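Local structure of ferritin like protein (Caulobacter vibrioides, 3HL1) at residues A271-A274 and G275-I279; D278-N281 and G282-G286. The protein is of unsettled function, but belongs to the ferritin-like family and probably binds metal ions. All coordinates share one frame; numbering follows the deposited sequence. Where two conformers were deposited one is given.

Contact 1 of 2, residues A271-A274 and G275-I279; sequences ADFA and GFLDI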
loop_
_atom_site.group_PDB
_atom_site.type_symbol
_atom_site.label_atom_id
_atom_site.label_comp_id
_atom_site.label_asym_id
_atom_site.label_seq_id
_atom_site.Cartn_x
_atom_site.Cartn_y
_atom_site.Cartn_z
ATOM N N ALA A 271 11.169 -16.216 -0.223
ATOM C CA ALA A 271 12.146 -16.138 0.807
ATOM C C ALA A 271 12.650 -14.695 1.040
ATOM O O ALA A 271 12.690 -14.195 2.185
ATOM C CB ALA A 271 13.326 -17.062 0.480
ATOM N N ASP A 272 13.074 -14.029 -0.031
ATOM C CA ASP A 272 13.622 -12.660 0.102
ATOM C C ASP A 272 12.546 -11.686 0.627
ATOM O O ASP A 272 12.826 -10.829 1.469
ATOM C CB ASP A 272 14.181 -12.133 -1.236
ATOM C CG ASP A 272 15.474 -12.799 -1.659
ATOM O OD1 ASP A 272 16.100 -13.476 -0.828
ATOM O OD2 ASP A 272 15.847 -12.664 -2.861
ATOM N N PHE A 273 11.317 -11.846 0.186
ATOM C CA PHE A 273 10.196 -11.027 0.678
ATOM C C PHE A 273 9.970 -11.246 2.184
ATOM O O PHE A 273 9.788 -10.263 2.885
ATOM C CB PHE A 273 8.943 -11.249 -0.134
ATOM C CG PHE A 273 7.843 -10.239 0.129
ATOM C CD1 PHE A 273 8.003 -8.909 -0.185
ATOM C CD2 PHE A 273 6.655 -10.641 0.738
ATOM C CE1 PHE A 273 6.981 -8.022 0.074
ATOM C CE2 PHE A 273 5.656 -9.735 0.993
ATOM C CZ PHE A 273 5.862 -8.441 0.705
ATOM N N ALA A 274 10.002 -12.501 2.634
ATOM C CA ALA A 274 9.878 -12.857 4.051
ATOM C C ALA A 274 10.975 -12.138 4.862
ATOM O O ALA A 274 10.717 -11.535 5.897
ATOM C CB ALA A 274 9.993 -14.342 4.250
ATOM N N GLY A 275 12.195 -12.224 4.374
ATOM C CA GLY A 275 13.317 -11.587 4.998
ATOM C C GLY A 275 13.186 -10.102 5.048
ATOM O O GLY A 275 13.554 -9.488 6.016
ATOM N N PHE A 276 12.675 -9.513 3.986
ATOM C CA PHE A 276 12.497 -8.091 3.922
ATOM C C PHE A 276 11.413 -7.588 4.922
ATOM O O PHE A 276 11.603 -6.554 5.585
ATOM C CB PHE A 276 12.194 -7.680 2.527
ATOM C CG PHE A 276 11.964 -6.234 2.374
ATOM C CD1 PHE A 276 13.011 -5.353 2.527
ATOM C CD2 PHE A 276 10.703 -5.756 2.088
ATOM C CE1 PHE A 276 12.805 -4.005 2.401
ATOM C CE2 PHE A 276 10.485 -4.409 1.956
ATOM C CZ PHE A 276 11.541 -3.540 2.103
ATOM N N LEU A 277 10.313 -8.326 5.040
ATOM C CA LEU A 277 9.316 -8.051 6.089
ATOM C C LEU A 277 9.914 -8.205 7.515
ATOM O O LEU A 277 9.608 -7.378 8.359
ATOM C CB LEU A 277 8.043 -8.926 5.886
ATOM C CG LEU A 277 7.178 -8.736 4.602
ATOM C CD1 LEU A 277 5.871 -9.486 4.714
ATOM C CD2 LEU A 277 6.985 -7.262 4.215
ATOM N N ASP A 278 10.736 -9.218 7.776
ATOM C CA ASP A 278 11.455 -9.312 9.065
ATOM C C ASP A 278 12.279 -8.039 9.335
ATOM O O ASP A 278 12.264 -7.560 10.459
ATOM C CB ASP A 278 12.415 -10.507 9.191
ATOM C CG ASP A 278 11.706 -11.843 9.244
ATOM O OD1 ASP A 278 10.496 -11.951 9.575
ATOM O OD2 ASP A 278 12.368 -12.824 8.883
ATOM N N ILE A 279 13.005 -7.527 8.318
ATOM C CA ILE A 279 13.819 -6.316 8.451
ATOM C C ILE A 279 12.850 -5.174 8.840
ATOM O O ILE A 279 13.086 -4.438 9.814
ATOM C CB ILE A 279 14.637 -5.980 7.168
ATOM C CG1 ILE A 279 15.851 -6.950 7.062
ATOM C CG2 ILE A 279 15.165 -4.537 7.144
ATOM C CD1 ILE A 279 16.469 -7.004 5.705
HETATM O O HOH W 1 8.469 -12.572 7.272
#

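Contact 2 of 2, residues D278-N281 and G282-G286; sequences DILN and GMFSG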
loop_
_atom_site.group_PDB
_atom_site.type_symbol
_atom_site.label_atom_id
_atom_site.label_comp_id
_atom_site.label_asym_id
_atom_site.label_seq_id
_atom_site.Cartn_x
_atom_site.Cartn_y
_atom_site.Cartn_z
ATOM N N ASP A 278 10.736 -9.218 7.776
ATOM C CA ASP A 278 11.455 -9.312 9.065
ATOM C C ASP A 278 12.279 -8.039 9.335
ATOM O O ASP A 278 12.264 -7.560 10.459
ATOM C CB ASP A 278 12.415 -10.507 9.191
ATOM C CG ASP A 278 11.706 -11.843 9.244
ATOM O OD1 ASP A 278 10.496 -11.951 9.575
ATOM O OD2 ASP A 278 12.368 -12.824 8.883
ATOM N N ILE A 279 13.005 -7.527 8.318
ATOM C CA ILE A 279 13.819 -6.316 8.451
ATOM C C ILE A 279 12.850 -5.174 8.840
ATOM O O ILE A 279 13.086 -4.438 9.814
ATOM C CB ILE A 279 14.637 -5.980 7.168
ATOM C CG1 ILE A 279 15.851 -6.950 7.062
ATOM C CG2 ILE A 279 15.165 -4.537 7.144
ATOM C CD1 ILE A 279 16.469 -7.004 5.705
ATOM N N LEU A 280 11.763 -5.019 8.082
ATOM C CA LEU A 280 10.811 -3.945 8.376
ATOM C C LEU A 280 10.181 -4.047 9.735
ATOM O O LEU A 280 9.976 -2.996 10.355
ATOM C CB LEU A 280 9.753 -3.755 7.272
ATOM C CG LEU A 280 10.184 -3.294 5.873
ATOM C CD1 LEU A 280 8.981 -3.496 4.918
ATOM C CD2 LEU A 280 10.630 -1.825 5.896
ATOM N N ASN A 281 9.833 -5.259 10.189
ATOM C CA ASN A 281 9.255 -5.441 11.508
ATOM C C ASN A 281 10.156 -4.904 12.602
ATOM O O ASN A 281 9.681 -4.295 13.537
ATOM C CB ASN A 281 8.838 -6.884 11.736
ATOM C CG ASN A 281 7.562 -7.210 11.007
ATOM O OD1 ASN A 281 6.776 -6.305 10.742
ATOM N ND2 ASN A 281 7.375 -8.471 10.596
ATOM N N GLY A 282 11.457 -5.124 12.465
ATOM C CA GLY A 282 12.418 -4.642 13.440
ATOM C C GLY A 282 12.420 -3.128 13.453
ATOM O O GLY A 282 12.350 -2.492 14.537
HETATM N N MSE A 283 12.446 -2.549 12.261
HETATM C CA MSE A 283 12.413 -1.103 12.086
HETATM C C MSE A 283 11.131 -0.445 12.593
HETATM O O MSE A 283 11.161 0.643 13.186
HETATM C CB MSE A 283 12.637 -0.738 10.621
HETATM C CG MSE A 283 14.150 -0.989 10.270
HETATM SE SE MSE A 283 14.440 -1.025 8.364
HETATM C CE MSE A 283 14.335 0.805 8.105
ATOM N N PHE A 284 10.002 -1.067 12.333
ATOM C CA PHE A 284 8.728 -0.533 12.803
ATOM C C PHE A 284 8.561 -0.670 14.317
ATOM O O PHE A 284 7.598 -0.181 14.847
ATOM C CB PHE A 284 7.583 -1.294 12.130
ATOM C CG PHE A 284 7.367 -0.961 10.698
ATOM C CD1 PHE A 284 8.188 -0.122 9.993
ATOM C CD2 PHE A 284 6.337 -1.577 10.025
ATOM C CE1 PHE A 284 7.973 0.130 8.668
ATOM C CE2 PHE A 284 6.115 -1.300 8.702
ATOM C CZ PHE A 284 6.952 -0.462 8.026
ATOM N N SER A 285 9.452 -1.413 14.982
ATOM C CA SER A 285 9.383 -1.592 16.427
ATOM C C SER A 285 10.523 -0.814 17.112
ATOM O O SER A 285 10.823 -1.032 18.276
ATOM C CB SER A 285 9.391 -3.073 16.804
ATOM O OG SER A 285 10.444 -3.754 16.143
ATOM N N GLY A 286 11.126 0.110 16.378
ATOM C CA GLY A 286 12.153 1.003 16.942
ATOM C C GLY A 286 13.599 0.558 16.729
ATOM O O GLY A 286 14.511 1.204 17.218
#

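Contact 1 of 2, residues A271-A274 and G275-I279
Phe273 and Leu277 meet one turn apart on the inward side of helix 261-283, a local i to i+4 contact in the middle of a continuous helix. The Phe273 side chain leaves the backbone with CG anti to its own N (chi1 -168°), which sets CG beside the carbonyl carbon and carries the ring outward, one face toward Leu277. Leu277 CG then stands over that face, nearer the rim than the middle, 4.2 Å from the ring centroid and 19° off the normal, a CH-pi contact. The two methyls spread along the far end of the ring: CD1 of Leu277 is 3.7 Å from CE2 of Phe273, and CD2 lies near CZ. The backbone is regular alpha-helix, with each carbonyl from Ala271 to Ala274 accepting the N-H four residues on; Leu277 N to Phe273 O, at 2.9 Å and 168°, ties together the pair that also packs. In this mostly helical ferritin-like chain the same face leans on helix 8-35, Phe273 touching Pro27 and Leu277 touching Leu23, while Tyr316 meets the Phe273 ring edge-to-face. Phe276 points elsewhere, onto Leu300 of helix 292-309. On the exposed side, Ala274 O takes a second bond besides that from Asp278 N: a water donates to it at 2.8 Å and also to Asp278 OD1 at 3.1 Å, linking the backbone to the carboxylate.

Contact 2 of 2, residues D278-N281 and G282-G286
A Schellman motif closes helix 261-283 here, and the last turn feeds into it through Leu280 and Phe284. Phe284 N donates to Leu280 O at 2.8 Å, and the Phe284 side chain folds back over the same carbonyl. With CG beside its own N (chi1 -74°), the ring has CG only 3.3 Å from Leu280 O, and Leu280 C lies over one face toward the rim; the side chains touch more loosely, Leu280 CD2 to Phe284 CE1 being 4.3 Å. Elsewhere on the turn, Ile279 and selenomethionine Met283 run side by side, pointing the same way. Chi1 and chi2 (164°) of Met283 put SE 3.8 Å from Ile279 CG2, and both side chains reach Phe293 of helix 292-309. Gly282 N divides its bonding between Asp278 O at 3.3 Å and a weak bond to Ile279 O. Asn281 OD1 reaches outward to accept from Leu74 N, joining the helix to the loop that carries Leu74. Gly286 N bonds Met283 O at 3.2 Å across a type I turn, and Gly287 N returns to Gly282 O; with the positive phi of Gly286 (96°), these are the marks of a glycine C-prime residue ending an alpha-helix.

How the contacts relate
Contacts 1 and 2 are successive pieces of helix 261-283, sharing Asp278 and Ile279, with centres about 11 Å apart on the same side of the chain's centre. Both are partly buried, each combining two buried residues with more exposed ones. Contact 1 lies within the helix, where backbone bonding is uniform and the apolar face packs on helix 8-35. Contact 2 lies where the helix stops: Gly282 N shares its bonding, the i to i+4 pattern gives way to the three- and five-residue spacings of the cap, and the buried residues, Met283 and Phe284, meet Met169 in a loop. Leu74 spans both, touching Leu277 in 275-279 and Leu280 and Phe284 in 278-286. Helix 292-309 likewise borders both contacts, through Phe276, Ile279 and Met283.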